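Local coordinates for CRISPR-associated protein, Cse2 family (Thermobifida fusca, PDB 4H79) that probably serves as the small CasB (Cse2) subunit of the type I-E CRISPR Cascade complex, binding nucleic acid along its surface, at residues D22-V25 and R26-Q29; R150-E153 and I154-L158; Q173-Q176 and F177-P180; S87-I90 and A91-Y95. One frame throughout, in Å; residues are numbered along the deposited sequence.

Interaction 1: residues D22-V25 and R26-Q29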
loop_
_atom_site.group_PDB
_atom_site.type_symbol
_atom_site.label_atom_id
_atom_site.label_comp_id
_atom_site.label_asym_id
_atom_site.label_seq_id
_atom_site.Cartn_x
_atom_site.Cartn_y
_atom_site.Cartn_z
ATOM N N ASP A 22 0.544 -9.455 -1.459
ATOM C CA ASP A 22 -0.412 -9.695 -2.542
ATOM C C ASP A 22 -1.350 -10.895 -2.198
ATOM O O ASP A 22 -2.572 -10.825 -2.419
ATOM C CB ASP A 22 0.363 -10.030 -3.837
ATOM C CG ASP A 22 -0.551 -10.523 -4.926
ATOM O OD1 ASP A 22 -1.559 -9.867 -5.304
ATOM O OD2 ASP A 22 -0.286 -11.618 -5.399
ATOM N N GLN A 23 -0.759 -12.027 -1.749
ATOM C CA GLN A 23 -1.514 -13.237 -1.438
ATOM C C GLN A 23 -2.439 -12.962 -0.210
ATOM O O GLN A 23 -3.617 -13.317 -0.213
ATOM C CB GLN A 23 -0.502 -14.416 -1.204
ATOM C CG GLN A 23 -1.121 -15.785 -0.969
ATOM C CD GLN A 23 -2.182 -16.133 -2.016
ATOM O OE1 GLN A 23 -1.967 -15.997 -3.242
ATOM N NE2 GLN A 23 -3.349 -16.571 -1.535
ATOM N N ARG A 24 -1.922 -12.289 0.821
ATOM C CA ARG A 24 -2.720 -12.047 2.007
ATOM C C ARG A 24 -3.909 -11.068 1.701
ATOM O O ARG A 24 -5.029 -11.283 2.153
ATOM C CB ARG A 24 -1.835 -11.465 3.119
ATOM C CG ARG A 24 -2.621 -11.293 4.439
ATOM C CD ARG A 24 -2.861 -12.676 5.103
ATOM N NE ARG A 24 -3.723 -12.497 6.280
ATOM C CZ ARG A 24 -5.008 -12.821 6.340
ATOM N NH1 ARG A 24 -5.582 -13.425 5.318
ATOM N NH2 ARG A 24 -5.708 -12.563 7.442
ATOM N N VAL A 25 -3.655 -9.968 0.977
ATOM C CA VAL A 25 -4.721 -8.991 0.647
ATOM C C VAL A 25 -5.736 -9.699 -0.276
ATOM O O VAL A 25 -6.952 -9.480 -0.122
ATOM C CB VAL A 25 -4.124 -7.772 -0.091
ATOM C CG1 VAL A 25 -5.199 -6.933 -0.731
ATOM C CG2 VAL A 25 -3.233 -6.946 0.838
ATOM N N ARG A 26 -5.280 -10.549 -1.213
ATOM C CA ARG A 26 -6.255 -11.250 -2.095
ATOM C C ARG A 26 -7.218 -12.097 -1.247
ATOM O O ARG A 26 -8.420 -12.173 -1.563
ATOM C CB ARG A 26 -5.587 -12.204 -3.111
ATOM C CG ARG A 26 -4.894 -11.500 -4.267
ATOM C CD ARG A 26 -4.208 -12.612 -5.107
ATOM N NE ARG A 26 -3.439 -12.108 -6.210
ATOM C CZ ARG A 26 -3.867 -12.174 -7.469
ATOM N NH1 ARG A 26 -5.062 -12.702 -7.697
ATOM N NH2 ARG A 26 -3.126 -11.723 -8.496
ATOM N N GLU A 27 -6.674 -12.782 -0.224
ATOM C CA GLU A 27 -7.473 -13.613 0.672
ATOM C C GLU A 27 -8.497 -12.781 1.390
ATOM O O GLU A 27 -9.684 -13.142 1.406
ATOM C CB GLU A 27 -6.595 -14.391 1.703
ATOM C CG GLU A 27 -5.882 -15.554 1.017
ATOM C CD GLU A 27 -4.643 -15.982 1.800
ATOM O OE1 GLU A 27 -4.415 -15.409 2.903
ATOM O OE2 GLU A 27 -3.905 -16.883 1.330
ATOM N N ILE A 28 -8.059 -11.682 2.013
ATOM C CA ILE A 28 -8.990 -10.848 2.768
ATOM C C ILE A 28 -10.011 -10.216 1.811
ATOM O O ILE A 28 -11.206 -10.120 2.117
ATOM C CB ILE A 28 -8.231 -9.752 3.503
ATOM C CG1 ILE A 28 -7.300 -10.385 4.580
ATOM C CG2 ILE A 28 -9.216 -8.834 4.198
ATOM C CD1 ILE A 28 -6.347 -9.354 5.245
ATOM N N GLN A 29 -9.524 -9.786 0.649
ATOM C CA GLN A 29 -10.379 -9.127 -0.328
ATOM C C GLN A 29 -11.509 -10.081 -0.818
ATOM O O GLN A 29 -12.697 -9.669 -0.932
ATOM C CB GLN A 29 -9.534 -8.683 -1.561
ATOM C CG GLN A 29 -10.363 -8.008 -2.664
ATOM C CD GLN A 29 -9.426 -7.226 -3.603
ATOM O OE1 GLN A 29 -9.437 -6.019 -3.570
ATOM N NE2 GLN A 29 -8.612 -7.927 -4.433
HETATM O O HOH W 1 -0.605 -11.750 -8.051
#

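Interaction 2: residues R150-E153 and I154-L158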
loop_
_atom_site.group_PDB
_atom_site.type_symbol
_atom_site.label_atom_id
_atom_site.label_comp_id
_atom_site.label_asym_id
_atom_site.label_seq_id
_atom_site.Cartn_x
_atom_site.Cartn_y
_atom_site.Cartn_z
ATOM N N ARG A 150 1.002 10.197 5.083
ATOM C CA ARG A 150 0.892 10.865 3.760
ATOM C C ARG A 150 0.232 9.925 2.776
ATOM O O ARG A 150 -0.608 10.353 1.983
ATOM C CB ARG A 150 2.217 11.423 3.247
ATOM C CG ARG A 150 2.651 12.632 4.098
ATOM C CD ARG A 150 4.117 12.932 3.826
ATOM N NE ARG A 150 4.596 13.972 4.738
ATOM C CZ ARG A 150 5.726 14.637 4.570
ATOM N NH1 ARG A 150 6.500 14.377 3.506
ATOM N NH2 ARG A 150 6.090 15.552 5.463
ATOM N N LEU A 151 0.602 8.652 2.800
ATOM C CA LEU A 151 -0.054 7.698 1.887
ATOM C C LEU A 151 -1.562 7.558 2.201
ATOM O O LEU A 151 -2.393 7.351 1.330
ATOM C CB LEU A 151 0.612 6.314 1.991
ATOM C CG LEU A 151 1.944 6.247 1.186
ATOM C CD1 LEU A 151 2.777 5.002 1.553
ATOM C CD2 LEU A 151 1.735 6.423 -0.347
ATOM N N ARG A 152 -1.902 7.564 3.469
ATOM C CA ARG A 152 -3.321 7.430 3.865
ATOM C C ARG A 152 -4.190 8.540 3.195
ATOM O O ARG A 152 -5.318 8.295 2.721
ATOM C CB ARG A 152 -3.420 7.462 5.412
ATOM C CG ARG A 152 -4.822 7.387 5.912
ATOM C CD ARG A 152 -4.965 7.588 7.453
ATOM N NE ARG A 152 -6.313 7.094 7.819
ATOM C CZ ARG A 152 -7.495 7.569 7.387
ATOM N NH1 ARG A 152 -8.656 6.989 7.784
ATOM N NH2 ARG A 152 -7.546 8.621 6.571
ATOM N N GLU A 153 -3.673 9.757 3.164
ATOM C CA GLU A 153 -4.424 10.881 2.542
ATOM C C GLU A 153 -4.667 10.593 1.058
ATOM O O GLU A 153 -5.730 10.873 0.528
ATOM C CB GLU A 153 -3.681 12.235 2.683
ATOM C CG GLU A 153 -3.465 12.658 4.147
ATOM C CD GLU A 153 -2.549 13.899 4.299
ATOM O OE1 GLU A 153 -2.005 14.419 3.268
ATOM O OE2 GLU A 153 -2.355 14.384 5.451
ATOM N N ILE A 154 -3.656 10.036 0.387
ATOM C CA ILE A 154 -3.750 9.722 -1.050
ATOM C C ILE A 154 -4.740 8.575 -1.262
ATOM O O ILE A 154 -5.594 8.634 -2.139
ATOM C CB ILE A 154 -2.378 9.300 -1.627
ATOM C CG1 ILE A 154 -1.333 10.497 -1.584
ATOM C CG2 ILE A 154 -2.574 8.765 -3.024
ATOM C CD1 ILE A 154 -1.749 11.666 -2.467
ATOM N N VAL A 155 -4.646 7.523 -0.463
ATOM C CA VAL A 155 -5.519 6.347 -0.649
ATOM C C VAL A 155 -6.986 6.735 -0.374
ATOM O O VAL A 155 -7.894 6.238 -1.006
ATOM C CB VAL A 155 -5.080 5.216 0.378
ATOM C CG1 VAL A 155 -6.106 4.134 0.553
ATOM C CG2 VAL A 155 -3.739 4.611 -0.050
ATOM N N THR A 156 -7.208 7.644 0.574
ATOM C CA THR A 156 -8.565 8.133 0.824
ATOM C C THR A 156 -9.160 8.722 -0.490
ATOM O O THR A 156 -10.363 8.533 -0.808
ATOM C CB THR A 156 -8.549 9.159 1.961
ATOM O OG1 THR A 156 -8.122 8.495 3.163
ATOM C CG2 THR A 156 -9.906 9.637 2.249
ATOM N N LEU A 157 -8.322 9.490 -1.202
ATOM C CA LEU A 157 -8.772 10.128 -2.459
ATOM C C LEU A 157 -8.977 9.058 -3.532
ATOM O O LEU A 157 -9.952 9.086 -4.259
ATOM C CB LEU A 157 -7.780 11.211 -2.945
ATOM C CG LEU A 157 -7.578 12.422 -2.015
ATOM C CD1 LEU A 157 -6.430 13.275 -2.582
ATOM C CD2 LEU A 157 -8.834 13.307 -1.857
ATOM N N LEU A 158 -8.038 8.091 -3.606
ATOM C CA LEU A 158 -8.221 6.993 -4.571
ATOM C C LEU A 158 -9.527 6.217 -4.305
ATOM O O LEU A 158 -10.211 5.818 -5.267
ATOM C CB LEU A 158 -7.047 6.006 -4.525
ATOM C CG LEU A 158 -5.682 6.578 -4.901
ATOM C CD1 LEU A 158 -4.615 5.449 -4.756
ATOM C CD2 LEU A 158 -5.700 7.137 -6.401
#

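Interaction 3: residues Q173-Q176 and F177-P180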
loop_
_atom_site.group_PDB
_atom_site.type_symbol
_atom_site.label_atom_id
_atom_site.label_comp_id
_atom_site.label_asym_id
_atom_site.label_seq_id
_atom_site.Cartn_x
_atom_site.Cartn_y
_atom_site.Cartn_z
ATOM N N GLN A 173 7.683 -1.400 -2.321
ATOM C CA GLN A 173 8.222 -0.037 -2.437
ATOM C C GLN A 173 8.369 0.560 -1.028
ATOM O O GLN A 173 9.399 1.221 -0.742
ATOM C CB GLN A 173 7.285 0.843 -3.320
ATOM C CG GLN A 173 7.310 0.422 -4.772
ATOM C CD GLN A 173 6.417 1.233 -5.616
ATOM O OE1 GLN A 173 5.355 1.719 -5.161
ATOM N NE2 GLN A 173 6.815 1.411 -6.874
ATOM N N LEU A 174 7.370 0.300 -0.150
ATOM C CA LEU A 174 7.470 0.662 1.253
ATOM C C LEU A 174 8.792 0.096 1.871
ATOM O O LEU A 174 9.548 0.840 2.510
ATOM C CB LEU A 174 6.253 0.193 2.048
ATOM C CG LEU A 174 4.998 1.081 1.877
ATOM C CD1 LEU A 174 3.705 0.435 2.349
ATOM C CD2 LEU A 174 5.142 2.387 2.651
ATOM N N TYR A 175 9.062 -1.208 1.675
ATOM C CA TYR A 175 10.302 -1.839 2.130
ATOM C C TYR A 175 11.521 -1.180 1.458
ATOM O O TYR A 175 12.479 -0.807 2.132
ATOM C CB TYR A 175 10.237 -3.386 1.895
ATOM C CG TYR A 175 11.395 -4.169 2.314
ATOM C CD1 TYR A 175 11.857 -4.092 3.626
ATOM C CD2 TYR A 175 12.061 -5.072 1.421
ATOM C CE1 TYR A 175 12.944 -4.851 4.046
ATOM C CE2 TYR A 175 13.140 -5.802 1.851
ATOM C CZ TYR A 175 13.537 -5.701 3.165
ATOM O OH TYR A 175 14.560 -6.397 3.577
ATOM N N GLN A 176 11.451 -0.961 0.143
ATOM C CA GLN A 176 12.564 -0.370 -0.613
ATOM C C GLN A 176 12.960 1.017 -0.095
ATOM O O GLN A 176 14.096 1.422 -0.251
ATOM C CB GLN A 176 12.232 -0.314 -2.118
ATOM C CG GLN A 176 13.361 0.132 -3.007
ATOM C CD GLN A 176 13.009 0.021 -4.465
ATOM O OE1 GLN A 176 11.832 -0.190 -4.810
ATOM N NE2 GLN A 176 14.010 0.182 -5.333
ATOM N N PHE A 177 12.016 1.710 0.535
ATOM C CA PHE A 177 12.220 3.047 1.081
ATOM C C PHE A 177 13.279 3.130 2.187
ATOM O O PHE A 177 13.675 4.237 2.547
ATOM C CB PHE A 177 10.885 3.576 1.627
ATOM C CG PHE A 177 10.540 4.931 1.131
ATOM C CD1 PHE A 177 10.746 6.034 1.941
ATOM C CD2 PHE A 177 10.045 5.114 -0.150
ATOM C CE1 PHE A 177 10.465 7.290 1.480
ATOM C CE2 PHE A 177 9.782 6.385 -0.645
ATOM C CZ PHE A 177 9.989 7.472 0.183
ATOM N N ARG A 178 13.761 2.004 2.716
ATOM C CA ARG A 178 14.600 2.064 3.954
ATOM C C ARG A 178 15.917 2.719 3.741
ATOM O O ARG A 178 16.535 3.113 4.739
ATOM C CB ARG A 178 15.046 0.720 4.507
ATOM C CG ARG A 178 14.290 -0.480 4.159
ATOM C CD ARG A 178 15.260 -1.649 4.119
ATOM N NE ARG A 178 15.037 -2.295 2.832
ATOM C CZ ARG A 178 15.831 -3.212 2.342
ATOM N NH1 ARG A 178 16.839 -3.521 3.028
ATOM N NH2 ARG A 178 15.615 -3.764 1.165
ATOM N N THR A 179 16.398 2.749 2.483
ATOM C CA THR A 179 17.742 3.347 2.152
ATOM C C THR A 179 17.527 4.609 1.307
ATOM O O THR A 179 16.512 4.720 0.596
ATOM C CB THR A 179 18.695 2.351 1.408
ATOM O OG1 THR A 179 18.235 2.134 0.057
ATOM C CG2 THR A 179 18.905 0.956 2.208
ATOM N N PRO A 180 18.455 5.577 1.367
ATOM C CA PRO A 180 18.254 6.770 0.507
ATOM C C PRO A 180 18.180 6.395 -0.975
ATOM O O PRO A 180 17.357 6.933 -1.734
ATOM C CB PRO A 180 19.508 7.622 0.779
ATOM C CG PRO A 180 19.993 7.142 2.109
ATOM C CD PRO A 180 19.681 5.678 2.192
HETATM O O HOH W 2 16.370 0.190 -0.217
#

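Interaction 4: residues S87-I90 and A91-Y95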
loop_
_atom_site.group_PDB
_atom_site.type_symbol
_atom_site.label_atom_id
_atom_site.label_comp_id
_atom_site.label_asym_id
_atom_site.label_seq_id
_atom_site.Cartn_x
_atom_site.Cartn_y
_atom_site.Cartn_z
ATOM N N SER A 87 6.400 -2.499 6.784
ATOM C CA SER A 87 5.920 -2.260 5.422
ATOM C C SER A 87 4.670 -3.054 5.110
ATOM O O SER A 87 3.742 -2.495 4.513
ATOM C CB SER A 87 7.010 -2.558 4.396
ATOM O OG SER A 87 8.153 -1.739 4.652
ATOM N N ALA A 88 4.651 -4.338 5.479
ATOM C CA ALA A 88 3.444 -5.185 5.323
ATOM C C ALA A 88 2.292 -4.642 6.151
ATOM O O ALA A 88 1.121 -4.575 5.684
ATOM C CB ALA A 88 3.707 -6.625 5.755
ATOM N N HIS A 89 2.611 -4.229 7.368
ATOM C CA HIS A 89 1.568 -3.662 8.267
ATOM C C HIS A 89 0.944 -2.386 7.679
ATOM O O HIS A 89 -0.335 -2.206 7.661
ATOM C CB HIS A 89 2.230 -3.352 9.627
ATOM C CG HIS A 89 1.278 -2.755 10.629
ATOM N ND1 HIS A 89 -0.031 -3.094 10.663
ATOM C CD2 HIS A 89 1.467 -1.817 11.636
ATOM C CE1 HIS A 89 -0.648 -2.425 11.639
ATOM N NE2 HIS A 89 0.267 -1.645 12.247
ATOM N N ILE A 90 1.803 -1.470 7.179
ATOM C CA ILE A 90 1.278 -0.232 6.546
ATOM C C ILE A 90 0.414 -0.567 5.303
ATOM O O ILE A 90 -0.690 0.003 5.116
ATOM C CB ILE A 90 2.435 0.749 6.151
ATOM C CG1 ILE A 90 3.180 1.201 7.416
ATOM C CG2 ILE A 90 1.898 1.934 5.337
ATOM C CD1 ILE A 90 4.551 1.853 7.150
ATOM N N ALA A 91 0.940 -1.467 4.447
ATOM C CA ALA A 91 0.196 -1.800 3.226
ATOM C C ALA A 91 -1.181 -2.369 3.554
ATOM O O ALA A 91 -2.186 -1.994 2.891
ATOM C CB ALA A 91 0.987 -2.771 2.348
ATOM N N LEU A 92 -1.239 -3.337 4.482
ATOM C CA LEU A 92 -2.535 -3.956 4.870
ATOM C C LEU A 92 -3.481 -2.948 5.464
ATOM O O LEU A 92 -4.701 -2.998 5.176
ATOM C CB LEU A 92 -2.325 -5.078 5.904
ATOM C CG LEU A 92 -2.277 -6.500 5.313
ATOM C CD1 LEU A 92 -3.617 -6.942 4.719
ATOM C CD2 LEU A 92 -1.270 -6.585 4.262
ATOM N N THR A 93 -2.936 -2.037 6.290
ATOM C CA THR A 93 -3.824 -0.973 6.941
ATOM C C THR A 93 -4.352 -0.065 5.866
ATOM O O THR A 93 -5.555 0.300 5.851
ATOM C CB THR A 93 -2.966 -0.152 7.940
ATOM O OG1 THR A 93 -2.484 -1.078 8.949
ATOM C CG2 THR A 93 -3.812 0.944 8.619
ATOM N N LEU A 94 -3.469 0.369 4.928
ATOM C CA LEU A 94 -3.946 1.216 3.806
ATOM C C LEU A 94 -5.020 0.478 2.990
ATOM O O LEU A 94 -6.055 1.060 2.608
ATOM C CB LEU A 94 -2.776 1.647 2.862
ATOM C CG LEU A 94 -1.765 2.607 3.514
ATOM C CD1 LEU A 94 -0.573 2.784 2.611
ATOM C CD2 LEU A 94 -2.454 3.990 3.782
ATOM N N TYR A 95 -4.770 -0.780 2.661
ATOM C CA TYR A 95 -5.789 -1.517 1.903
ATOM C C TYR A 95 -7.157 -1.547 2.643
ATOM O O TYR A 95 -8.244 -1.428 2.006
ATOM C CB TYR A 95 -5.291 -3.000 1.623
ATOM C CG TYR A 95 -6.462 -3.803 1.061
ATOM C CD1 TYR A 95 -6.902 -3.581 -0.274
ATOM C CD2 TYR A 95 -7.159 -4.753 1.873
ATOM C CE1 TYR A 95 -8.041 -4.235 -0.771
ATOM C CE2 TYR A 95 -8.249 -5.457 1.366
ATOM C CZ TYR A 95 -8.681 -5.176 0.050
ATOM O OH TYR A 95 -9.767 -5.853 -0.478
#

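Interaction 1: residues D22-V25 and R26-Q29
Asp22 and Arg26 form an i, i+4 salt bridge on helix 16-33: Arg26 NE lies 3.1 Å from Asp22 OD1, on its syn side but tilted out of the carboxylate plane, and makes a weaker bond to OD2. The two flat groups stand nearly perpendicular, 84° apart, and a water spans them, giving a proton to Asp22 OD2 and accepting one from Arg26 NH2. His108 is a second partner of Asp22 OD1. The other salt bridge, Arg24 NH1 to Glu27 OE1 at 3.3 Å, is weak as a hydrogen bond; Arg24 also bonds through NH2 to the carbonyl of Leu63. Among uncharged donors, Gln23 NE2 reaches Glu27 OE2 at 2.9 Å, almost straight and within its own amide plane, but from above the carboxylate plane. Arg68 grips the same oxygen. Apolar contact comes from Ile28, whose CG1 lies over one face of the Arg24 guanidinium, 3.6 Å from NH1. A bend at chi2 (74°) turns the Arg24 chain forward over it. Beneath this polar strip run regular i, i+4 backbone bonds. On the inner side Val25 and Ile28 pack against Leu92 of helix 80-99, and Ile28 also meets helix 37-49; on the outer side Gln23 and Arg24 touch Arg68 of helix 67-71.

Interaction 2: residues R150-E153 and I154-L158
With chi1 at -64°, Thr156 holds OG1 beside its own backbone N and turned back along the helix, where it meets the carbonyl of Arg152; Arg152 itself has CG anti to its N (chi1 178°) and an extended chain, which carries the guanidinium past the same hydroxyl. This is the familiar i to i-4 hydroxyl-to-carbonyl bond of a threonine inside an α-helix, here in helix 144-160 of the all-helical Cse2 fold. Thr156 OG1 donates to Arg152 O at 2.8 Å, and Thr156 N donates to that oxygen at 2.9 Å. The two donors arrive from opposite faces of the carbonyl plane, so one oxygen is gripped twice by a single residue. Arg152 NH2 comes within 3.5 Å of Thr156 OG1, at an angle too poor for a hydrogen bond; the two side chains simply pass at a slant.

The turn is not uniform. Val155 N bonds to Leu151 O at 2.9 Å, whereas the bonds of Ile154 N to Arg150 O and of Leu157 N to Glu153 O are both weak. The carboxylate of Glu153 is engaged elsewhere, in a salt bridge with Arg134 on helix 129-138. Leu151 and Ile154 face inward, packing on Leu114 of helix 114-119 and Val138 of helix 129-138, while Val155 leans on His98 of helix 80-99. Where Val155 sits against the preceding turn, its CG2 methyl lies 3.4 Å from Leu151 O.

Interaction 3: residues Q173-Q176 and F177-P180
Between Tyr175 and Arg178 the chain leaves helix 167-176 through a type I turn running from Gln176 to Thr179, and Phe177 N still bonds to Gln173 O at 3.0 Å while also meeting Leu174 O from above that carbonyl's plane. The main side-chain contact is a cation-pi stack. The guanidinium of Arg178 lies flat over one face of the Tyr175 ring, planes 12° apart and centres 3.8 Å apart. Its carbon sits near the ring's CZ corner, Arg178 NH2 is 3.3 Å from Tyr175 CE2, and NE lies over the same face, toward the rim at CE1. The path of the Arg178 chain near CG is less certain than the stack itself. Arg178 N and NE both point to Tyr175 O, although the position of that oxygen is less sure too.

The stack thus straddles a helix end and the turn joining it to helix 180-195, whose start is capped by Thr179: at this N-cap residue the hydroxyl bonds to Gly182 N. A water joins the same OG1, 2.7 Å away, to Gln176 O, to which it donates at 2.6 Å. Beyond the ring, Arg178 NH1 forms a salt bridge with Asp80, at the beginning of helix 80-99, so the cation has both an aromatic face and a carboxylate as partners. The Phe177 ring packs instead on Tyr144 and Leu147 of helix 144-160.

Interaction 4: residues S87-I90 and A91-Y95
His89 and Thr93 meet through the carbonyl of the histidine: Thr93 OG1 donates to His89 O at 2.7 Å, and Thr93 N donates to it as well at 2.9 Å. They come from opposite faces of the carbonyl plane, each tilted out of it. The imidazole of His89 approaches the same hydroxyl at a slant, with CE1 3.5 Å from Thr93 OG1. One residue further on, Ile90 and Leu94 run side by side and point the same way, Ile90 CG2 touching Leu94 CD1 at 3.8 Å.

Torsions place these groups. Thr93 OG1 sits beside its backbone N (chi1 -61°), which tips it back onto the preceding turn, and His89 chi1 is near 180°, which swings its ring forward to meet it. Beneath them the i, i+4 backbone bonds between Ser87 and Tyr95 are regular, among them Leu94 N to Ile90 O at 2.8 Å and Leu92 N to Ala88 O at 2.9 Å.

Farther out, three helices pack around this one: Ile90 touches Leu174 of helix 167-176 and Ala148 of helix 144-160, Leu94 reaches Leu151, and Leu92 lies on Val25 and Ile28 of helix 16-33. Ser87 OG bonds to Val83 O one turn earlier. Small and branched apolar groups thus fill the helix's inner sides, while the hydroxyls of Ser87 and Thr93 are each hydrogen-bonded to a carbonyl of their own helix, one turn back, which lets these polar groups sit among apolar neighbours.

Interaction 4, about 6 Å from the centre of the chain, is the buried hub: its helix 80-99 touches the elements carrying the other three. Interactions 1 and 2 lie on opposite sides of the chain's centre, each with an inner apolar face against that helix and an outer polar one. Their polar faces differ: interaction 1 relies on salt bridges and an amide bond, interaction 2 on a threonine hydroxyl turned onto its own helix, as in interaction 4. Interaction 3 alone lies where a helix ends; its mark is an aromatic-guanidinium stack. Leu174 ties it inward, meeting Leu151 of interaction 2 and Ile90 of interaction 4.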